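Local coordinates for protein alpha-L-rhamnosidase (Streptomyces avermitilis, PDB 3W5M) that hydrolyses terminal non-reducing alpha-L-rhamnose residues from alpha-L-rhamnosides such as the citrus flavonoids naringin, rutin and hesperidin, and from gum arabic, at residues E437-R442 and E559-R564; S510-V515 and T588-H593; V943-R948 and T988-W993. All coordinates share one frame; numbering follows the deposited sequence.

Interaction 1: E437-R442 and E559-R564; sequences ETYDAR and ETYEPR
Glu437 puts its carboxylate between the hydroxyl of Tyr561 and the backbone of Arg564. Its OE1 accepts from Arg564 N at 2.8 Å on the syn side, a nearly straight bond (163° at the hydrogen), and Phe565 N donates to the same oxygen. OE2 accepts a hydrogen bond from Tyr561 OH at 2.7 Å, the hydroxyl lying well above the carboxylate plane, and a further bond from a water that also bonds Glu562 O and Arg564 NH1. The extended chain, with CG anti to the backbone N (chi1 -173°), carries the acid across to these donors; an alanine here would probably leave the Tyr561 hydroxyl and two backbone N-H groups without their acceptor. Tyr439 CB packs 3.4 Å from Tyr561 CE1, and Tyr561 CD1 lies over one face of the Tyr439 ring, off centre, the ring planes 50° apart. Arg564 NH1 approaches Tyr439 CE2 at 3.9 Å, and two further waters bridge it to Tyr439 OH, one of those links weak. Farther out, Glu444 OE2 hydrogen-bonds the Tyr439 hydroxyl, Glu330 pairs with Arg564 NE, and Tyr551 meets the Tyr561 ring. Asp440 closes an Asx turn onto Arg442 N where the strand ends. Strands 436-440 and 559-561 belong to one mixed sheet without being neighbours in it, so side chains bridge them, consistent with the facing layers of a beta-sandwich.

Interaction 2: S510-V515 and T588-H593; sequences SVRLRV and TGRVMH
Ser510 and Arg590 face each other as a hydrogen-bonded antiparallel pair, with Arg590 N donating to Ser510 O at 2.8 Å and a weak return bond from Ser510 N to Arg590 O. Arg512 and Thr588 form the next such pair, with Arg512 N to Thr588 O at 2.8 Å and Thr588 N to Arg512 O at 3.0 Å, and between them Val511 lies opposite Gly589 in a non-hydrogen-bonded pair. There the CA atoms come within 4.3 Å, and Val511 CA sends a C-H toward Thr588 O at 3.2 Å.

The side chains of Ser510, Arg512, Thr588 and Arg590 share one face of the sheet. Ser510 OG sits between its own backbone N and carbonyl carbon (chi1 57°), where it meets Arg590 NH2 at 2.8 Å through a weak, bent bond; the stronger partner of that nitrogen is Pro563 O. A bend at chi3 (-57°) folds the Arg590 chain back over the 510-515 backbone, its CB 3.4 Å from Ser510 O, and Met592 CE rests on one guanidinium face toward the rim. Arg512 also bends at chi3, but its chain runs beside Thr588 and points the same way, laying a guanidinium face over Thr588 CB, with NH2 3.9 Å from CG2. The two arginine chains cross at about a right angle with their guanidinium planes 70° apart. Glu485 and Glu562 form salt bridges with Arg512 and probably ease the nearness of two like charges. A water links Arg512 O to Thr588 OG1.

Val511 turns to the other face, against Leu525 and His527 of strand 522-528. Strand 587-594 runs between 510-515 and 480-493, while strand 559-561 flanks 510-515 beyond; Val591 and His593 reach helix 607-622.

Interaction 3: V943-R948 and T988-W993; sequences VVIRPR and TTAEVW
Val943-Ile945 and Thr989-Trp993 run parallel, their axes 4.7 Å apart and 18° from alignment, joined by four nearly straight bonds: Val943 N to Thr989 O, Glu991 N to Val943 O, Ile945 N to Glu991 O and Trp993 N to Ile945 O. Val943, Ile945, Ala990 and Val992 share one face. Val943 CG1 meets Ala990 CB at 3.6 Å, and Ile945 CD1 reaches the same methyl at 4.1 Å; Leu980 of strand 977-984 packs against both Ile945 and Val992. This apolar face joins strands 942-945 and 989-995 to the antiparallel sheet containing strands 965-974 and 977-984, the two layers of a beta-sandwich in the C-terminal domain. The 942-945 and 989-995 pair is the one parallel pairing in its sheet, whose other strands meet antiparallel.

On the opposite face, Val944 and Glu991 lie side by side, and Val944 CG1 comes 4.0 Å from Trp993 NE1. The indole N-H points in its ring plane to Glu991 OE1 at 2.8 Å, which probably helps fix the ring's rotation. Just past the strand, Arg946 spreads over that indole. Its CG is anti to the backbone N (chi1 -172°) and the chain stays extended to the guanidinium, which lays CD over the five-membered ring in a CH-pi contact and stacks the guanidinium on the six-membered ring, planes 10° apart and CZ 3.7 Å from its centroid, a cation-pi pair. Asp1014 holds Arg946 NH2 in a salt bridge, and Arg948 NH2 lies over the guanidinium's other face.

How the interactions relate
From the N terminus, strand 436-440 comes first, followed by 510-515, then 559-564 and 588-593. Interaction 1 therefore closes a loop of 116 residues and interaction 2 one of 72, and the two cross, since their segments alternate along the chain. Interaction 1 joins two strands that are not neighbours in the mixed sheet, while interaction 2 pairs two adjacent strands of that same sheet. They also touch: strands 559-561 and 510-515 are neighbours, Tyr561 N probably bonding Leu513 O. Interaction 3 follows in series, closing a 39-residue loop of strands within the C-terminal domain, its centre about 53 Å from that of interaction 1, with the helical glycosidase domain intervening in sequence.

Interaction 1: E437-R442 and E559-R564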
loop_
_atom_site.group_PDB
_atom_site.type_symbol
_atom_site.label_atom_id
_atom_site.label_comp_id
_atom_site.label_asym_id
_atom_site.label_seq_id
_atom_site.Cartn_x
_atom_site.Cartn_y
_atom_site.Cartn_z
ATOM N N GLU A 437 0.231 7.645 15.875
ATOM C CA GLU A 437 0.206 6.846 17.079
ATOM C C GLU A 437 0.613 7.730 18.257
ATOM O O GLU A 437 1.473 8.588 18.101
ATOM C CB GLU A 437 1.184 5.663 16.900
ATOM C CG GLU A 437 1.144 4.629 18.029
ATOM C CD GLU A 437 2.213 3.546 17.882
ATOM O OE1 GLU A 437 2.031 2.645 17.047
ATOM O OE2 GLU A 437 3.212 3.578 18.637
ATOM N N THR A 438 0.004 7.494 19.408
ATOM C CA THR A 438 0.265 8.254 20.629
ATOM C C THR A 438 0.698 7.213 21.631
ATOM O O THR A 438 0.004 6.225 21.842
ATOM C CB THR A 438 -1.005 9.013 21.066
ATOM O OG1 THR A 438 -1.389 9.913 20.021
ATOM C CG2 THR A 438 -0.770 9.818 22.356
ATOM N N TYR A 439 1.869 7.413 22.245
ATOM C CA TYR A 439 2.472 6.407 23.085
ATOM C C TYR A 439 2.926 7.115 24.360
ATOM O O TYR A 439 3.615 8.129 24.271
ATOM C CB TYR A 439 3.718 5.845 22.394
ATOM C CG TYR A 439 4.422 4.670 23.071
ATOM C CD1 TYR A 439 5.258 4.860 24.181
ATOM C CD2 TYR A 439 4.278 3.348 22.567
ATOM C CE1 TYR A 439 5.922 3.800 24.768
ATOM C CE2 TYR A 439 4.947 2.276 23.152
ATOM C CZ TYR A 439 5.764 2.516 24.265
ATOM O OH TYR A 439 6.407 1.480 24.899
ATOM N N ASP A 440 2.544 6.582 25.511
ATOM C CA ASP A 440 2.970 7.134 26.810
ATOM C C ASP A 440 3.833 6.081 27.528
ATOM O O ASP A 440 3.340 5.041 27.988
ATOM C CB ASP A 440 1.725 7.563 27.593
ATOM C CG ASP A 440 2.045 8.283 28.932
ATOM O OD1 ASP A 440 3.218 8.296 29.371
ATOM O OD2 ASP A 440 1.080 8.812 29.530
ATOM N N ALA A 441 5.141 6.330 27.603
ATOM C CA ALA A 441 6.091 5.328 28.112
ATOM C C ALA A 441 5.894 5.084 29.602
ATOM O O ALA A 441 6.341 4.068 30.139
ATOM C CB ALA A 441 7.550 5.726 27.800
ATOM N N ARG A 442 5.193 5.999 30.253
ATOM C CA ARG A 442 4.886 5.821 31.676
ATOM C C ARG A 442 3.895 4.704 31.902
ATOM O O ARG A 442 3.822 4.143 32.997
ATOM C CB ARG A 442 4.347 7.096 32.251
ATOM C CG ARG A 442 5.440 8.171 32.344
ATOM C CD ARG A 442 4.841 9.503 32.712
ATOM N NE ARG A 442 3.722 9.812 31.849
ATOM C CZ ARG A 442 2.968 10.884 31.973
ATOM N NH1 ARG A 442 3.213 11.756 32.937
ATOM N NH2 ARG A 442 1.965 11.088 31.140
ATOM N N GLU A 559 15.927 7.069 25.693
ATOM C CA GLU A 559 14.701 6.374 25.290
ATOM C C GLU A 559 14.608 6.154 23.784
ATOM O O GLU A 559 15.166 6.926 23.015
ATOM C CB GLU A 559 13.486 7.113 25.821
ATOM C CG GLU A 559 13.453 7.079 27.343
ATOM C CD GLU A 559 12.295 7.843 27.956
ATOM O OE1 GLU A 559 11.141 7.723 27.466
ATOM O OE2 GLU A 559 12.521 8.562 28.951
ATOM N N THR A 560 13.937 5.075 23.374
ATOM C CA THR A 560 13.800 4.756 21.946
ATOM C C THR A 560 12.331 4.591 21.690
ATOM O O THR A 560 11.713 3.785 22.373
ATOM C CB THR A 560 14.490 3.433 21.570
ATOM O OG1 THR A 560 15.897 3.541 21.806
ATOM C CG2 THR A 560 14.251 3.087 20.088
ATOM N N TYR A 561 11.773 5.351 20.743
ATOM C CA TYR A 561 10.357 5.176 20.390
ATOM C C TYR A 561 10.251 4.802 18.913
ATOM O O TYR A 561 10.802 5.509 18.049
ATOM C CB TYR A 561 9.540 6.438 20.695
ATOM C CG TYR A 561 8.126 6.345 20.135
ATOM C CD1 TYR A 561 7.256 5.304 20.523
ATOM C CD2 TYR A 561 7.680 7.268 19.196
ATOM C CE1 TYR A 561 5.978 5.204 19.975
ATOM C CE2 TYR A 561 6.400 7.180 18.647
ATOM C CZ TYR A 561 5.562 6.154 19.047
ATOM O OH TYR A 561 4.276 6.083 18.492
ATOM N N GLU A 562 9.546 3.701 18.626
ATOM C CA GLU A 562 9.338 3.275 17.244
ATOM C C GLU A 562 7.858 2.956 17.082
ATOM O O GLU A 562 7.400 1.969 17.634
ATOM C CB GLU A 562 10.176 2.034 16.948
ATOM C CG GLU A 562 11.647 2.369 16.676
ATOM C CD GLU A 562 12.540 1.151 16.626
ATOM O OE1 GLU A 562 12.308 0.195 17.397
ATOM O OE2 GLU A 562 13.488 1.140 15.821
ATOM N N PRO A 563 7.112 3.772 16.335
ATOM C CA PRO A 563 5.674 3.439 16.164
ATOM C C PRO A 563 5.450 2.041 15.574
ATOM O O PRO A 563 6.324 1.511 14.858
ATOM C CB PRO A 563 5.179 4.520 15.196
ATOM C CG PRO A 563 6.146 5.661 15.388
ATOM C CD PRO A 563 7.479 5.012 15.620
ATOM N N ARG A 564 4.296 1.439 15.853
ATOM C CA ARG A 564 4.017 0.093 15.318
ATOM C C ARG A 564 2.780 0.060 14.398
ATOM O O ARG A 564 2.710 -0.762 13.495
ATOM C CB ARG A 564 3.774 -0.912 16.449
ATOM C CG ARG A 564 4.999 -1.357 17.223
ATOM C CD ARG A 564 4.536 -1.853 18.597
ATOM N NE ARG A 564 5.571 -2.525 19.405
ATOM C CZ ARG A 564 6.120 -1.991 20.497
ATOM N NH1 ARG A 564 5.782 -0.766 20.888
ATOM N NH2 ARG A 564 7.045 -2.677 21.188
HETATM O O HOH W 1 5.173 1.535 19.436
HETATM O O HOH W 2 5.833 -1.092 24.187
HETATM O O HOH W 3 7.954 0.016 22.509
#

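Interaction 2: S510-V515 and T588-H593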
loop_
_atom_site.group_PDB
_atom_site.type_symbol
_atom_site.label_atom_id
_atom_site.label_comp_id
_atom_site.label_asym_id
_atom_site.label_seq_id
_atom_site.Cartn_x
_atom_site.Cartn_y
_atom_site.Cartn_z
ATOM N N SER A 510 7.861 4.928 9.173
ATOM C CA SER A 510 7.748 5.766 10.368
ATOM C C SER A 510 9.163 5.904 10.952
ATOM O O SER A 510 10.083 5.265 10.479
ATOM C CB SER A 510 6.763 5.149 11.398
ATOM O OG SER A 510 7.150 3.838 11.766
ATOM N N VAL A 511 9.337 6.716 11.982
ATOM C CA VAL A 511 10.684 7.002 12.439
ATOM C C VAL A 511 11.058 6.205 13.691
ATOM O O VAL A 511 10.212 5.616 14.338
ATOM C CB VAL A 511 10.894 8.522 12.651
ATOM C CG1 VAL A 511 10.320 9.289 11.483
ATOM C CG2 VAL A 511 10.308 8.993 13.972
ATOM N N ARG A 512 12.338 6.158 13.986
ATOM C CA ARG A 512 12.808 5.852 15.335
ATOM C C ARG A 512 13.241 7.173 15.933
ATOM O O ARG A 512 14.049 7.906 15.318
ATOM C CB ARG A 512 14.006 4.906 15.272
ATOM C CG ARG A 512 14.671 4.721 16.640
ATOM C CD ARG A 512 15.605 3.521 16.681
ATOM N NE ARG A 512 16.717 3.674 15.750
ATOM C CZ ARG A 512 16.813 3.021 14.596
ATOM N NH1 ARG A 512 15.869 2.160 14.226
ATOM N NH2 ARG A 512 17.856 3.239 13.814
ATOM N N LEU A 513 12.711 7.467 17.120
ATOM C CA LEU A 513 13.048 8.663 17.883
ATOM C C LEU A 513 13.934 8.218 19.035
ATOM O O LEU A 513 13.574 7.251 19.743
ATOM C CB LEU A 513 11.772 9.282 18.426
ATOM C CG LEU A 513 11.871 10.456 19.389
ATOM C CD1 LEU A 513 12.467 11.699 18.700
ATOM C CD2 LEU A 513 10.518 10.746 20.020
ATOM N N ARG A 514 15.096 8.880 19.189
ATOM C CA ARG A 514 15.916 8.738 20.401
ATOM C C ARG A 514 15.849 10.056 21.161
ATOM O O ARG A 514 16.017 11.131 20.580
ATOM C CB ARG A 514 17.387 8.407 20.112
ATOM C CG ARG A 514 17.675 7.230 19.193
ATOM C CD ARG A 514 17.147 5.892 19.707
ATOM N NE ARG A 514 17.694 5.507 21.014
ATOM C CZ ARG A 514 18.854 4.884 21.202
ATOM N NH1 ARG A 514 19.623 4.571 20.166
ATOM N NH2 ARG A 514 19.241 4.579 22.439
ATOM N N VAL A 515 15.557 9.981 22.451
ATOM C CA VAL A 515 15.375 11.187 23.256
ATOM C C VAL A 515 15.683 10.896 24.729
ATOM O O VAL A 515 15.369 9.825 25.245
ATOM C CB VAL A 515 13.951 11.777 23.083
ATOM C CG1 VAL A 515 12.872 10.759 23.488
ATOM C CG2 VAL A 515 13.783 13.086 23.841
ATOM N N THR A 588 15.409 8.724 12.728
ATOM C CA THR A 588 15.866 7.888 11.609
ATOM C C THR A 588 14.607 7.344 10.959
ATOM O O THR A 588 13.768 6.807 11.660
ATOM C CB THR A 588 16.739 6.745 12.127
ATOM O OG1 THR A 588 17.846 7.302 12.881
ATOM C CG2 THR A 588 17.276 5.899 10.984
ATOM N N GLY A 589 14.473 7.486 9.644
ATOM C CA GLY A 589 13.306 6.906 8.976
ATOM C C GLY A 589 13.446 5.410 8.801
ATOM O O GLY A 589 14.544 4.901 8.508
ATOM N N ARG A 590 12.332 4.675 8.970
ATOM C CA ARG A 590 12.349 3.233 8.744
ATOM C C ARG A 590 11.430 2.995 7.560
ATOM O O ARG A 590 10.228 3.168 7.675
ATOM C CB ARG A 590 11.881 2.472 9.981
ATOM C CG ARG A 590 12.786 2.746 11.188
ATOM C CD ARG A 590 12.273 2.062 12.455
ATOM N NE ARG A 590 10.916 2.493 12.748
ATOM C CZ ARG A 590 9.951 1.738 13.289
ATOM N NH1 ARG A 590 10.164 0.464 13.646
ATOM N NH2 ARG A 590 8.747 2.285 13.483
ATOM N N VAL A 591 12.027 2.676 6.423
ATOM C CA VAL A 591 11.302 2.521 5.145
ATOM C C VAL A 591 10.622 1.140 5.131
ATOM O O VAL A 591 11.312 0.122 5.235
ATOM C CB VAL A 591 12.296 2.612 3.980
ATOM C CG1 VAL A 591 11.615 2.376 2.625
ATOM C CG2 VAL A 591 12.988 3.981 3.989
ATOM N N MET A 592 9.290 1.126 4.996
ATOM C CA MET A 592 8.496 -0.098 5.032
ATOM C C MET A 592 7.749 -0.329 3.742
ATOM O O MET A 592 7.149 0.599 3.233
ATOM C CB MET A 592 7.447 0.011 6.124
ATOM C CG MET A 592 8.056 -0.012 7.500
ATOM S SD MET A 592 6.800 0.300 8.767
ATOM C CE MET A 592 7.910 0.591 10.162
ATOM N N HIS A 593 7.773 -1.571 3.251
ATOM C CA HIS A 593 6.974 -1.963 2.066
ATOM C C HIS A 593 6.913 -3.468 1.974
ATOM O O HIS A 593 7.511 -4.184 2.792
ATOM C CB HIS A 593 7.526 -1.344 0.746
ATOM C CG HIS A 593 8.990 -1.554 0.512
ATOM N ND1 HIS A 593 9.517 -2.753 0.071
ATOM C CD2 HIS A 593 10.034 -0.686 0.579
ATOM C CE1 HIS A 593 10.828 -2.624 -0.078
ATOM N NE2 HIS A 593 11.162 -1.378 0.213
HETATM O O HOH W 4 16.914 7.781 15.720
#

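Interaction 3: V943-R948 and T988-W993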
loop_
_atom_site.group_PDB
_atom_site.type_symbol
_atom_site.label_atom_id
_atom_site.label_comp_id
_atom_site.label_asym_id
_atom_site.label_seq_id
_atom_site.Cartn_x
_atom_site.Cartn_y
_atom_site.Cartn_z
ATOM N N VAL A 943 14.110 -12.774 -25.182
ATOM C CA VAL A 943 14.310 -11.364 -24.846
ATOM C C VAL A 943 14.662 -10.576 -26.123
ATOM O O VAL A 943 15.542 -11.001 -26.892
ATOM C CB VAL A 943 15.364 -11.173 -23.711
ATOM C CG1 VAL A 943 16.717 -11.748 -24.090
ATOM C CG2 VAL A 943 15.497 -9.713 -23.306
ATOM N N VAL A 944 13.962 -9.466 -26.366
ATOM C CA VAL A 944 14.366 -8.556 -27.444
ATOM C C VAL A 944 15.333 -7.528 -26.863
ATOM O O VAL A 944 14.985 -6.787 -25.924
ATOM C CB VAL A 944 13.171 -7.843 -28.096
ATOM C CG1 VAL A 944 13.653 -6.893 -29.185
ATOM C CG2 VAL A 944 12.161 -8.834 -28.654
ATOM N N ILE A 945 16.556 -7.531 -27.391
ATOM C CA ILE A 945 17.609 -6.608 -26.999
ATOM C C ILE A 945 17.809 -5.583 -28.105
ATOM O O ILE A 945 18.533 -5.821 -29.090
ATOM C CB ILE A 945 18.901 -7.358 -26.634
ATOM C CG1 ILE A 945 18.589 -8.318 -25.468
ATOM C CG2 ILE A 945 20.022 -6.388 -26.329
ATOM C CD1 ILE A 945 19.733 -9.190 -25.005
ATOM N N ARG A 946 17.164 -4.438 -27.918
ATOM C CA ARG A 946 17.115 -3.394 -28.936
ATOM C C ARG A 946 17.370 -2.009 -28.297
ATOM O O ARG A 946 16.441 -1.206 -28.169
ATOM C CB ARG A 946 15.775 -3.461 -29.673
ATOM C CG ARG A 946 15.703 -2.534 -30.874
ATOM C CD ARG A 946 14.439 -2.706 -31.690
ATOM N NE ARG A 946 14.586 -1.925 -32.913
ATOM C CZ ARG A 946 13.712 -1.875 -33.912
ATOM N NH1 ARG A 946 12.576 -2.564 -33.860
ATOM N NH2 ARG A 946 13.987 -1.117 -34.969
ATOM N N PRO A 947 18.624 -1.760 -27.857
ATOM C CA PRO A 947 18.982 -0.434 -27.359
ATOM C C PRO A 947 18.920 0.564 -28.514
ATOM O O PRO A 947 19.415 0.271 -29.614
ATOM C CB PRO A 947 20.426 -0.609 -26.877
ATOM C CG PRO A 947 20.941 -1.826 -27.582
ATOM C CD PRO A 947 19.747 -2.711 -27.721
ATOM N N ARG A 948 18.290 1.710 -28.274
ATOM C CA ARG A 948 18.232 2.754 -29.270
ATOM C C ARG A 948 18.893 4.017 -28.739
ATOM O O ARG A 948 18.204 4.860 -28.164
ATOM C CB ARG A 948 16.780 3.039 -29.644
ATOM C CG ARG A 948 16.000 1.840 -30.152
ATOM C CD ARG A 948 14.533 2.100 -29.951
ATOM N NE ARG A 948 13.644 1.197 -30.685
ATOM C CZ ARG A 948 13.251 1.393 -31.941
ATOM N NH1 ARG A 948 13.701 2.434 -32.624
ATOM N NH2 ARG A 948 12.409 0.550 -32.514
ATOM N N THR A 988 16.706 -19.708 -22.467
ATOM C CA THR A 988 16.051 -18.572 -23.129
ATOM C C THR A 988 16.879 -18.231 -24.361
ATOM O O THR A 988 18.005 -18.717 -24.504
ATOM C CB THR A 988 15.864 -17.330 -22.193
ATOM O OG1 THR A 988 17.081 -16.601 -22.074
ATOM C CG2 THR A 988 15.386 -17.734 -20.811
ATOM N N THR A 989 16.315 -17.437 -25.260
ATOM C CA THR A 989 17.055 -16.943 -26.420
ATOM C C THR A 989 16.889 -15.430 -26.510
ATOM O O THR A 989 16.117 -14.833 -25.747
ATOM C CB THR A 989 16.517 -17.543 -27.723
ATOM O OG1 THR A 989 15.138 -17.178 -27.850
ATOM C CG2 THR A 989 16.683 -19.067 -27.758
ATOM N N ALA A 990 17.603 -14.804 -27.441
ATOM C CA ALA A 990 17.492 -13.365 -27.638
ATOM C C ALA A 990 17.478 -13.004 -29.113
ATOM O O ALA A 990 18.025 -13.731 -29.945
ATOM C CB ALA A 990 18.632 -12.658 -26.950
ATOM N N GLU A 991 16.831 -11.885 -29.409
ATOM C CA GLU A 991 16.954 -11.222 -30.694
ATOM C C GLU A 991 17.653 -9.896 -30.442
ATOM O O GLU A 991 17.160 -9.074 -29.688
ATOM C CB GLU A 991 15.585 -10.995 -31.275
ATOM C CG GLU A 991 15.585 -10.277 -32.605
ATOM C CD GLU A 991 14.173 -9.986 -33.059
ATOM O OE1 GLU A 991 13.586 -8.987 -32.569
ATOM O OE2 GLU A 991 13.654 -10.765 -33.889
ATOM N N VAL A 992 18.811 -9.703 -31.064
ATOM C CA VAL A 992 19.657 -8.559 -30.781
ATOM C C VAL A 992 19.677 -7.657 -32.011
ATOM O O VAL A 992 19.825 -8.142 -33.132
ATOM C CB VAL A 992 21.074 -9.005 -30.399
ATOM C CG1 VAL A 992 21.959 -7.812 -30.057
ATOM C CG2 VAL A 992 21.016 -9.962 -29.211
ATOM N N TRP A 993 19.477 -6.359 -31.786
ATOM C CA TRP A 993 19.514 -5.346 -32.846
ATOM C C TRP A 993 20.686 -4.422 -32.597
ATOM O O TRP A 993 20.755 -3.784 -31.541
ATOM C CB TRP A 993 18.247 -4.518 -32.834
ATOM C CG TRP A 993 17.015 -5.282 -33.045
ATOM C CD1 TRP A 993 16.527 -6.297 -32.265
ATOM C CD2 TRP A 993 16.063 -5.091 -34.101
ATOM N NE1 TRP A 993 15.330 -6.753 -32.773
ATOM C CE2 TRP A 993 15.021 -6.035 -33.900
ATOM C CE3 TRP A 993 15.991 -4.222 -35.200
ATOM C CZ2 TRP A 993 13.919 -6.132 -34.755
ATOM C CZ3 TRP A 993 14.896 -4.321 -36.054
ATOM C CH2 TRP A 993 13.871 -5.273 -35.824
#